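Local atomic coordinates of Alpha/beta hydrolase (Pseudomonas aeruginosa PAO1, PDB entry 4R1D), a protein that probably acts as a lipase effector (Tle4) of the H2 type VI secretion system, binds calcium and forms a complex with Tli4, its likely inhibitor. Residues 216-227 against 264-273; 272-280 against 548-559. All coordinates share one frame; numbering follows the deposited sequence. Where two conformers were deposited one is given.

Contact 1: residues 216-227 against 264-273; sequences RQSALDVRDYIE and ALTQLHGYER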
loop_
_atom_site.group_PDB
_atom_site.type_symbol
_atom_site.label_atom_id
_atom_site.label_comp_id
_atom_site.label_asym_id
_atom_site.label_seq_id
_atom_site.Cartn_x
_atom_site.Cartn_y
_atom_site.Cartn_z
ATOM N N ARG A 216 -8.889 -8.869 -0.019
ATOM C CA ARG A 216 -10.243 -9.217 -0.412
ATOM C C ARG A 216 -10.792 -8.222 -1.430
ATOM O O ARG A 216 -11.400 -8.619 -2.428
ATOM C CB ARG A 216 -11.158 -9.259 0.814
ATOM C CG ARG A 216 -12.522 -9.855 0.521
ATOM C CD ARG A 216 -13.501 -9.594 1.660
ATOM N NE ARG A 216 -13.132 -10.274 2.902
ATOM C CZ ARG A 216 -13.364 -11.561 3.151
ATOM N NH1 ARG A 216 -13.943 -12.328 2.233
ATOM N NH2 ARG A 216 -13.018 -12.086 4.321
ATOM N N GLN A 217 -10.596 -6.929 -1.177
ATOM C CA GLN A 217 -11.101 -5.906 -2.087
ATOM C C GLN A 217 -10.224 -5.787 -3.343
ATOM O O GLN A 217 -10.720 -5.528 -4.439
ATOM C CB GLN A 217 -11.216 -4.546 -1.383
ATOM C CG GLN A 217 -11.697 -3.460 -2.321
ATOM C CD GLN A 217 -13.122 -3.695 -2.794
ATOM O OE1 GLN A 217 -14.001 -4.036 -2.003
ATOM N NE2 GLN A 217 -13.354 -3.521 -4.094
ATOM N N SER A 218 -8.920 -5.990 -3.182
ATOM C CA SER A 218 -8.023 -5.950 -4.333
ATOM C C SER A 218 -8.360 -7.022 -5.370
ATOM O O SER A 218 -8.161 -6.836 -6.582
ATOM C CB SER A 218 -6.561 -6.043 -3.889
ATOM O OG SER A 218 -6.171 -4.855 -3.217
ATOM N N ALA A 219 -8.848 -8.162 -4.904
ATOM C CA ALA A 219 -9.302 -9.206 -5.821
ATOM C C ALA A 219 -10.419 -8.654 -6.704
ATOM O O ALA A 219 -10.431 -8.878 -7.917
ATOM C CB ALA A 219 -9.794 -10.429 -5.053
ATOM N N LEU A 220 -11.352 -7.928 -6.089
ATOM C CA LEU A 220 -12.446 -7.312 -6.839
ATOM C C LEU A 220 -11.905 -6.314 -7.848
ATOM O O LEU A 220 -12.380 -6.253 -8.985
ATOM C CB LEU A 220 -13.443 -6.619 -5.911
ATOM C CG LEU A 220 -14.494 -7.514 -5.240
ATOM C CD1 LEU A 220 -13.864 -8.696 -4.526
ATOM C CD2 LEU A 220 -15.366 -6.704 -4.282
ATOM N N ASP A 221 -10.912 -5.533 -7.438
ATOM C CA ASP A 221 -10.338 -4.538 -8.343
ATOM C C ASP A 221 -9.629 -5.195 -9.528
ATOM O O ASP A 221 -9.649 -4.668 -10.644
ATOM C CB ASP A 221 -9.376 -3.617 -7.595
ATOM C CG ASP A 221 -10.084 -2.764 -6.566
ATOM O OD1 ASP A 221 -11.339 -2.796 -6.532
ATOM O OD2 ASP A 221 -9.396 -2.048 -5.809
ATOM N N VAL A 222 -9.006 -6.347 -9.289
ATOM C CA VAL A 222 -8.320 -7.055 -10.373
ATOM C C VAL A 222 -9.334 -7.665 -11.347
ATOM O O VAL A 222 -9.153 -7.615 -12.570
ATOM C CB VAL A 222 -7.331 -8.122 -9.829
ATOM C CG1 VAL A 222 -6.821 -9.012 -10.941
ATOM C CG2 VAL A 222 -6.173 -7.430 -9.124
ATOM N N ARG A 223 -10.410 -8.225 -10.803
ATOM C CA ARG A 223 -11.514 -8.691 -11.636
ATOM C C ARG A 223 -11.965 -7.554 -12.551
ATOM O O ARG A 223 -12.052 -7.716 -13.775
ATOM C CB ARG A 223 -12.687 -9.174 -10.773
ATOM C CG ARG A 223 -13.856 -9.744 -11.587
ATOM C CD ARG A 223 -15.187 -9.088 -11.246
ATOM N NE ARG A 223 -16.170 -9.309 -12.309
ATOM C CZ ARG A 223 -16.565 -8.373 -13.173
ATOM N NH1 ARG A 223 -16.084 -7.138 -13.093
ATOM N NH2 ARG A 223 -17.459 -8.665 -14.111
ATOM N N ASP A 224 -12.229 -6.387 -11.971
ATOM C CA ASP A 224 -12.715 -5.273 -12.786
ATOM C C ASP A 224 -11.708 -4.892 -13.874
ATOM O O ASP A 224 -12.092 -4.586 -15.007
ATOM C CB ASP A 224 -13.060 -4.054 -11.924
ATOM C CG ASP A 224 -14.273 -4.285 -11.030
ATOM O OD1 ASP A 224 -15.031 -5.261 -11.248
ATOM O OD2 ASP A 224 -14.472 -3.477 -10.099
ATOM N N TYR A 225 -10.421 -4.918 -13.524
ATOM C CA TYR A 225 -9.361 -4.575 -14.456
ATOM C C TYR A 225 -9.391 -5.534 -15.640
ATOM O O TYR A 225 -9.363 -5.109 -16.796
ATOM C CB TYR A 225 -7.993 -4.628 -13.749
ATOM C CG TYR A 225 -6.809 -4.451 -14.659
ATOM C CD1 TYR A 225 -6.650 -3.295 -15.407
ATOM C CD2 TYR A 225 -5.833 -5.438 -14.761
ATOM C CE1 TYR A 225 -5.563 -3.125 -16.234
ATOM C CE2 TYR A 225 -4.743 -5.277 -15.581
ATOM C CZ TYR A 225 -4.607 -4.131 -16.318
ATOM O OH TYR A 225 -3.516 -3.956 -17.131
ATOM N N ILE A 226 -9.462 -6.831 -15.358
ATOM C CA ILE A 226 -9.494 -7.819 -16.435
ATOM C C ILE A 226 -10.755 -7.659 -17.291
ATOM O O ILE A 226 -10.676 -7.604 -18.511
ATOM C CB ILE A 226 -9.427 -9.257 -15.883
ATOM C CG1 ILE A 226 -8.102 -9.496 -15.154
ATOM C CG2 ILE A 226 -9.607 -10.282 -16.996
ATOM C CD1 ILE A 226 -8.136 -10.714 -14.251
ATOM N N GLU A 227 -11.913 -7.576 -16.645
ATOM C CA GLU A 227 -13.190 -7.572 -17.363
ATOM C C GLU A 227 -13.475 -6.257 -18.088
ATOM O O GLU A 227 -14.142 -6.244 -19.131
ATOM C CB GLU A 227 -14.349 -7.910 -16.414
ATOM C CG GLU A 227 -14.245 -9.286 -15.748
ATOM C CD GLU A 227 -14.315 -10.437 -16.742
ATOM O OE1 GLU A 227 -15.122 -10.349 -17.694
ATOM O OE2 GLU A 227 -13.566 -11.429 -16.574
ATOM N N ALA A 264 -7.886 -14.949 -3.448
ATOM C CA ALA A 264 -9.170 -14.334 -3.144
ATOM C C ALA A 264 -10.026 -14.262 -4.408
ATOM O O ALA A 264 -11.212 -14.568 -4.383
ATOM C CB ALA A 264 -8.971 -12.946 -2.538
ATOM N N LEU A 265 -9.405 -13.874 -5.519
ATOM C CA LEU A 265 -10.095 -13.766 -6.802
ATOM C C LEU A 265 -10.649 -15.096 -7.323
ATOM O O LEU A 265 -11.830 -15.190 -7.665
ATOM C CB LEU A 265 -9.155 -13.164 -7.853
ATOM C CG LEU A 265 -9.717 -13.063 -9.276
ATOM C CD1 LEU A 265 -11.014 -12.258 -9.331
ATOM C CD2 LEU A 265 -8.671 -12.448 -10.190
ATOM N N THR A 266 -9.807 -16.130 -7.378
ATOM C CA THR A 266 -10.238 -17.406 -7.947
ATOM C C THR A 266 -10.933 -18.352 -6.968
ATOM O O THR A 266 -11.743 -19.174 -7.393
ATOM C CB THR A 266 -9.095 -18.184 -8.627
ATOM O OG1 THR A 266 -8.149 -18.630 -7.650
ATOM C CG2 THR A 266 -8.393 -17.320 -9.681
ATOM N N GLN A 267 -10.625 -18.228 -5.676
ATOM C CA GLN A 267 -11.087 -19.189 -4.674
ATOM C C GLN A 267 -12.283 -18.746 -3.820
ATOM O O GLN A 267 -13.013 -19.595 -3.294
ATOM C CB GLN A 267 -9.924 -19.616 -3.767
ATOM C CG GLN A 267 -8.722 -20.168 -4.500
ATOM C CD GLN A 267 -9.094 -21.247 -5.491
ATOM O OE1 GLN A 267 -9.078 -21.022 -6.708
ATOM N NE2 GLN A 267 -9.433 -22.432 -4.981
ATOM N N LEU A 268 -12.485 -17.436 -3.684
ATOM C CA LEU A 268 -13.599 -16.912 -2.899
ATOM C C LEU A 268 -14.741 -16.410 -3.771
ATOM O O LEU A 268 -15.754 -15.947 -3.265
ATOM C CB LEU A 268 -13.121 -15.782 -1.987
ATOM C CG LEU A 268 -11.998 -16.184 -1.032
ATOM C CD1 LEU A 268 -11.694 -15.021 -0.092
ATOM C CD2 LEU A 268 -12.384 -17.427 -0.253
ATOM N N HIS A 269 -14.556 -16.479 -5.086
ATOM C CA HIS A 269 -15.596 -16.097 -6.030
ATOM C C HIS A 269 -15.567 -17.080 -7.183
ATOM O O HIS A 269 -14.604 -17.816 -7.341
ATOM C CB HIS A 269 -15.358 -14.688 -6.570
ATOM C CG HIS A 269 -15.226 -13.648 -5.504
ATOM N ND1 HIS A 269 -14.003 -13.232 -5.017
ATOM C CD2 HIS A 269 -16.161 -12.944 -4.825
ATOM C CE1 HIS A 269 -14.194 -12.311 -4.088
ATOM N NE2 HIS A 269 -15.494 -12.117 -3.953
ATOM N N GLY A 270 -16.627 -17.092 -7.984
ATOM C CA GLY A 270 -16.636 -17.892 -9.190
ATOM C C GLY A 270 -15.938 -17.096 -10.268
ATOM O O GLY A 270 -16.495 -16.136 -10.803
ATOM N N TYR A 271 -14.698 -17.452 -10.570
ATOM C CA TYR A 271 -13.977 -16.723 -11.600
ATOM C C TYR A 271 -13.212 -17.689 -12.475
ATOM O O TYR A 271 -11.987 -17.797 -12.399
ATOM C CB TYR A 271 -13.054 -15.667 -10.993
ATOM C CG TYR A 271 -12.681 -14.587 -11.969
ATOM C CD1 TYR A 271 -13.662 -13.802 -12.573
ATOM C CD2 TYR A 271 -11.358 -14.356 -12.306
ATOM C CE1 TYR A 271 -13.326 -12.820 -13.476
ATOM C CE2 TYR A 271 -11.011 -13.370 -13.202
ATOM C CZ TYR A 271 -12.001 -12.606 -13.784
ATOM O OH TYR A 271 -11.660 -11.628 -14.680
ATOM N N GLU A 272 -13.971 -18.387 -13.311
ATOM C CA GLU A 272 -13.455 -19.389 -14.227
ATOM C C GLU A 272 -12.645 -18.753 -15.353
ATOM O O GLU A 272 -12.003 -19.445 -16.130
ATOM C CB GLU A 272 -14.625 -20.188 -14.815
ATOM C CG GLU A 272 -15.487 -20.910 -13.775
ATOM C CD GLU A 272 -16.306 -19.975 -12.887
ATOM O OE1 GLU A 272 -16.626 -18.839 -13.310
ATOM O OE2 GLU A 272 -16.639 -20.391 -11.754
ATOM N N ARG A 273 -12.701 -17.424 -15.443
ATOM C CA ARG A 273 -11.907 -16.678 -16.422
ATOM C C ARG A 273 -10.423 -17.042 -16.317
ATOM O O ARG A 273 -9.679 -16.985 -17.300
ATOM C CB ARG A 273 -12.081 -15.170 -16.199
ATOM C CG ARG A 273 -11.296 -14.302 -17.145
ATOM C CD ARG A 273 -11.950 -14.296 -18.519
ATOM N NE ARG A 273 -13.129 -13.429 -18.575
ATOM C CZ ARG A 273 -13.992 -13.448 -19.585
ATOM N NH1 ARG A 273 -13.799 -14.305 -20.581
ATOM N NH2 ARG A 273 -15.032 -12.623 -19.606
#

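Contact 2: residues 272-280 against 548-559; sequences ERVLGVVHG and ALYGVIKITQLA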
loop_
_atom_site.group_PDB
_atom_site.type_symbol
_atom_site.label_atom_id
_atom_site.label_comp_id
_atom_site.label_asym_id
_atom_site.label_seq_id
_atom_site.Cartn_x
_atom_site.Cartn_y
_atom_site.Cartn_z
ATOM N N GLU A 272 -13.971 -18.387 -13.311
ATOM C CA GLU A 272 -13.455 -19.389 -14.227
ATOM C C GLU A 272 -12.645 -18.753 -15.353
ATOM O O GLU A 272 -12.003 -19.445 -16.130
ATOM C CB GLU A 272 -14.625 -20.188 -14.815
ATOM C CG GLU A 272 -15.487 -20.910 -13.775
ATOM C CD GLU A 272 -16.306 -19.975 -12.887
ATOM O OE1 GLU A 272 -16.626 -18.839 -13.310
ATOM O OE2 GLU A 272 -16.639 -20.391 -11.754
ATOM N N ARG A 273 -12.701 -17.424 -15.443
ATOM C CA ARG A 273 -11.907 -16.678 -16.422
ATOM C C ARG A 273 -10.423 -17.042 -16.317
ATOM O O ARG A 273 -9.679 -16.985 -17.300
ATOM C CB ARG A 273 -12.081 -15.170 -16.199
ATOM C CG ARG A 273 -11.296 -14.302 -17.145
ATOM C CD ARG A 273 -11.950 -14.296 -18.519
ATOM N NE ARG A 273 -13.129 -13.429 -18.575
ATOM C CZ ARG A 273 -13.992 -13.448 -19.585
ATOM N NH1 ARG A 273 -13.799 -14.305 -20.581
ATOM N NH2 ARG A 273 -15.032 -12.623 -19.606
ATOM N N VAL A 274 -9.990 -17.404 -15.114
ATOM C CA VAL A 274 -8.584 -17.734 -14.885
ATOM C C VAL A 274 -8.299 -19.198 -15.213
ATOM O O VAL A 274 -8.888 -20.112 -14.629
ATOM C CB VAL A 274 -8.122 -17.362 -13.443
ATOM C CG1 VAL A 274 -6.721 -17.902 -13.162
ATOM C CG2 VAL A 274 -8.177 -15.835 -13.242
ATOM N N LEU A 275 -7.390 -19.406 -16.162
ATOM C CA LEU A 275 -7.075 -20.747 -16.656
ATOM C C LEU A 275 -6.127 -21.472 -15.711
ATOM O O LEU A 275 -6.184 -22.703 -15.565
ATOM C CB LEU A 275 -6.433 -20.657 -18.044
ATOM C CG LEU A 275 -6.236 -21.956 -18.822
ATOM C CD1 LEU A 275 -7.589 -22.626 -19.052
ATOM C CD2 LEU A 275 -5.549 -21.657 -20.142
ATOM N N GLY A 276 -5.250 -20.707 -15.078
ATOM C CA GLY A 276 -4.254 -21.262 -14.180
ATOM C C GLY A 276 -3.482 -20.143 -13.507
ATOM O O GLY A 276 -3.616 -18.974 -13.868
ATOM N N VAL A 277 -2.662 -20.497 -12.526
ATOM C CA VAL A 277 -1.988 -19.482 -11.730
ATOM C C VAL A 277 -0.544 -19.857 -11.449
ATOM O O VAL A 277 -0.248 -20.981 -11.033
ATOM C CB VAL A 277 -2.703 -19.311 -10.391
ATOM C CG1 VAL A 277 -1.985 -18.285 -9.525
ATOM C CG2 VAL A 277 -4.175 -18.900 -10.626
ATOM N N VAL A 278 0.343 -18.898 -11.698
ATOM C CA VAL A 278 1.720 -18.941 -11.251
ATOM C C VAL A 278 1.861 -18.036 -10.028
ATOM O O VAL A 278 1.478 -16.868 -10.067
ATOM C CB VAL A 278 2.643 -18.441 -12.369
ATOM C CG1 VAL A 278 4.050 -18.081 -11.827
ATOM C CG2 VAL A 278 2.706 -19.478 -13.488
ATOM N N HIS A 279 2.381 -18.593 -8.940
ATOM C CA HIS A 279 2.726 -17.823 -7.746
ATOM C C HIS A 279 4.235 -17.816 -7.535
ATOM O O HIS A 279 4.877 -18.879 -7.523
ATOM C CB HIS A 279 2.141 -18.462 -6.480
ATOM C CG HIS A 279 0.648 -18.421 -6.372
ATOM N ND1 HIS A 279 -0.096 -17.280 -6.589
ATOM C CD2 HIS A 279 -0.228 -19.370 -5.962
ATOM C CE1 HIS A 279 -1.375 -17.544 -6.369
ATOM N NE2 HIS A 279 -1.481 -18.804 -5.985
ATOM N N GLY A 280 4.784 -16.628 -7.310
ATOM C CA GLY A 280 6.166 -16.474 -6.883
ATOM C C GLY A 280 6.224 -15.898 -5.476
ATOM O O GLY A 280 5.528 -14.932 -5.157
ATOM N N ALA A 548 8.066 -19.335 -13.828
ATOM C CA ALA A 548 6.932 -18.588 -14.368
ATOM C C ALA A 548 6.623 -18.999 -15.810
ATOM O O ALA A 548 5.481 -19.313 -16.150
ATOM C CB ALA A 548 7.192 -17.094 -14.293
ATOM N N LEU A 549 7.641 -18.999 -16.661
ATOM C CA LEU A 549 7.419 -19.361 -18.054
ATOM C C LEU A 549 6.980 -20.819 -18.184
ATOM O O LEU A 549 6.108 -21.146 -18.984
ATOM C CB LEU A 549 8.671 -19.078 -18.881
ATOM C CG LEU A 549 8.929 -17.577 -19.059
ATOM C CD1 LEU A 549 10.353 -17.351 -19.469
ATOM C CD2 LEU A 549 7.941 -16.990 -20.084
ATOM N N TYR A 550 7.587 -21.692 -17.384
ATOM C CA TYR A 550 7.181 -23.091 -17.341
ATOM C C TYR A 550 5.698 -23.210 -16.984
ATOM O O TYR A 550 4.947 -23.924 -17.645
ATOM C CB TYR A 550 8.028 -23.851 -16.310
ATOM C CG TYR A 550 7.576 -25.259 -16.070
ATOM C CD1 TYR A 550 8.064 -26.306 -16.846
ATOM C CD2 TYR A 550 6.675 -25.559 -15.051
ATOM C CE1 TYR A 550 7.658 -27.618 -16.621
ATOM C CE2 TYR A 550 6.260 -26.873 -14.822
ATOM C CZ TYR A 550 6.756 -27.889 -15.611
ATOM O OH TYR A 550 6.342 -29.177 -15.394
ATOM N N GLY A 551 5.272 -22.507 -15.936
ATOM C CA GLY A 551 3.873 -22.519 -15.557
ATOM C C GLY A 551 2.956 -22.070 -16.692
ATOM O O GLY A 551 1.927 -22.688 -16.970
ATOM N N VAL A 552 3.337 -20.994 -17.368
ATOM C CA VAL A 552 2.493 -20.457 -18.435
ATOM C C VAL A 552 2.322 -21.469 -19.564
ATOM O O VAL A 552 1.202 -21.680 -20.062
ATOM C CB VAL A 552 3.047 -19.138 -18.967
ATOM C CG1 VAL A 552 2.331 -18.722 -20.263
ATOM C CG2 VAL A 552 2.909 -18.060 -17.889
ATOM N N ILE A 553 3.426 -22.098 -19.957
ATOM C CA ILE A 553 3.368 -23.121 -20.996
ATOM C C ILE A 553 2.470 -24.301 -20.601
ATOM O O ILE A 553 1.613 -24.736 -21.383
ATOM C CB ILE A 553 4.755 -23.642 -21.378
ATOM C CG1 ILE A 553 5.590 -22.522 -22.017
ATOM C CG2 ILE A 553 4.608 -24.855 -22.326
ATOM C CD1 ILE A 553 4.927 -21.884 -23.262
ATOM N N LYS A 554 2.656 -24.819 -19.393
ATOM C CA LYS A 554 1.827 -25.921 -18.929
ATOM C C LYS A 554 0.338 -25.557 -18.847
ATOM O O LYS A 554 -0.517 -26.297 -19.342
ATOM C CB LYS A 554 2.344 -26.469 -17.602
ATOM C CG LYS A 554 3.693 -27.209 -17.718
ATOM C CD LYS A 554 3.580 -28.454 -18.609
ATOM C CE LYS A 554 4.897 -29.237 -18.655
ATOM N NZ LYS A 554 4.740 -30.611 -19.264
ATOM N N ILE A 555 0.029 -24.404 -18.250
ATOM C CA ILE A 555 -1.356 -23.972 -18.110
ATOM C C ILE A 555 -2.032 -23.808 -19.474
ATOM O O ILE A 555 -3.202 -24.139 -19.643
ATOM C CB ILE A 555 -1.449 -22.652 -17.306
ATOM C CG1 ILE A 555 -1.034 -22.918 -15.853
ATOM C CG2 ILE A 555 -2.885 -22.046 -17.411
ATOM C CD1 ILE A 555 -0.596 -21.674 -15.048
ATOM N N THR A 556 -1.284 -23.277 -20.431
ATOM C CA THR A 556 -1.760 -23.052 -21.797
ATOM C C THR A 556 -2.269 -24.326 -22.496
ATOM O O THR A 556 -3.151 -24.265 -23.363
ATOM C CB THR A 556 -0.640 -22.379 -22.632
ATOM O OG1 THR A 556 -0.343 -21.092 -22.070
ATOM C CG2 THR A 556 -1.049 -22.199 -24.076
ATOM N N GLN A 557 -1.732 -25.477 -22.115
ATOM C CA GLN A 557 -2.179 -26.741 -22.700
ATOM C C GLN A 557 -3.681 -26.957 -22.469
ATOM O O GLN A 557 -4.339 -27.697 -23.205
ATOM C CB GLN A 557 -1.356 -27.909 -22.156
ATOM C CG GLN A 557 0.160 -27.718 -22.280
ATOM C CD GLN A 557 0.599 -27.272 -23.675
ATOM O OE1 GLN A 557 1.305 -26.266 -23.835
ATOM N NE2 GLN A 557 0.199 -28.030 -24.687
ATOM N N LEU A 558 -4.219 -26.282 -21.455
ATOM C CA LEU A 558 -5.642 -26.371 -21.119
ATOM C C LEU A 558 -6.534 -25.439 -21.942
ATOM O O LEU A 558 -7.757 -25.561 -21.911
ATOM C CB LEU A 558 -5.850 -26.090 -19.628
ATOM C CG LEU A 558 -5.121 -27.083 -18.724
ATOM C CD1 LEU A 558 -5.222 -26.656 -17.270
ATOM C CD2 LEU A 558 -5.687 -28.490 -18.919
ATOM N N ALA A 559 -5.930 -24.509 -22.669
ATOM C CA ALA A 559 -6.706 -23.514 -23.395
ATOM C C ALA A 559 -7.459 -24.196 -24.525
ATOM O O ALA A 559 -6.916 -25.073 -25.187
ATOM C CB ALA A 559 -5.796 -22.428 -23.942
#

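Contact 1: residues 216-227 against 264-273
L265 packs against A219, V222 and R223 where helix 215-238 meets helix 258-267 and the loop behind it. In the alpha/beta-hydrolase fold the second of these helices follows strand 250-255, consistent with the helix that comes after the nucleophile elbow. The helices come nearest at A219, whose CB lies 3.5 Å from L265 N and also abuts A264 CB. With its CG anti to the backbone N (chi1 177°), L265 sends CD2 to V222 CG1 and CD1 to R223 CB, 3.8 Å away. The same CD1 covers one face of the Y271 ring near its rim, while R273 CB covers the opposite face. R223 CG adds a further contact at Y271 CE1 (3.6 Å), and I226 CD1 lies at the ring edge. This clamped ring carries its hydroxyl to E227, whose carboxylate stands almost perpendicular to it. R273 meets the same carboxylate side-on and nearly coplanar, in a two-pronged salt bridge: NH2 bonds to E227 OE1 at 3.0 Å. NH1 of R273 turns instead to the backbone carbonyls of M245 and M248, so the guanidinium is fixed from two directions. E227 OE2 takes two donors on different lone pairs, the syn one meeting R273 NE at 2.9 Å (N-H...O 172°) and the anti one Y271 OH at 2.7 Å.

Contact 2: residues 272-280 against 548-559
I555 fits against the bare backbone of G276, where the absence of a side chain lets strand 274-280 and helix 542-556 come close. Its CG2 is placed anti to its own N and rests 3.6 Å from G276 N, while CD1 reaches on along the strand to V277 N at 3.5 Å. L275 and I555 lie alongside one another, pointing opposite ways, with L275 CG 3.6 Å from I555 CG2. A first torsion of -170° carries the L275 isobutyl group over I555 O and the turn that follows: CD2 comes to I555 O and A559 CB, and CD1 touches L558 CB at 3.9 Å, so both methyls rest on the type I turn T556-A559. Farther along, V278 spreads its methyls over the preceding turns. CG1 meets A548 CB, whereas CG2 sits 3.9 Å from G551 CA, where a second glycine brings backbone close to side chain. T556, pointing away from the strand, bonds through OG1 to V552 O at 2.6 Å and lies beside F202 of the calcium site. The segment axes pass 8.1 Å apart and run nearly antiparallel (159°), the apolar packing of a C-terminal helix on the central parallel sheet of an alpha/beta hydrolase.

Following the chain from the N terminus, the first segment reached is in helix 215-238; helix 242-247, strand 250-255 and helix 258-267 follow, and at the end of the last contact 1 closes this short loop. Contact 2 opens directly afterwards, sharing E272 and R273, and closes only when the final helix, 542-556, returns to strand 274-280 after 267 intervening residues. The two loops are therefore in series and neither nest nor cross. Contact 1 ties two helices together on one side of the central sheet; contact 2 fastens the C-terminal helix to the other. Between them, T266 of helix 258-267 packs on V274, so strand 274-280 is sandwiched between the two layers.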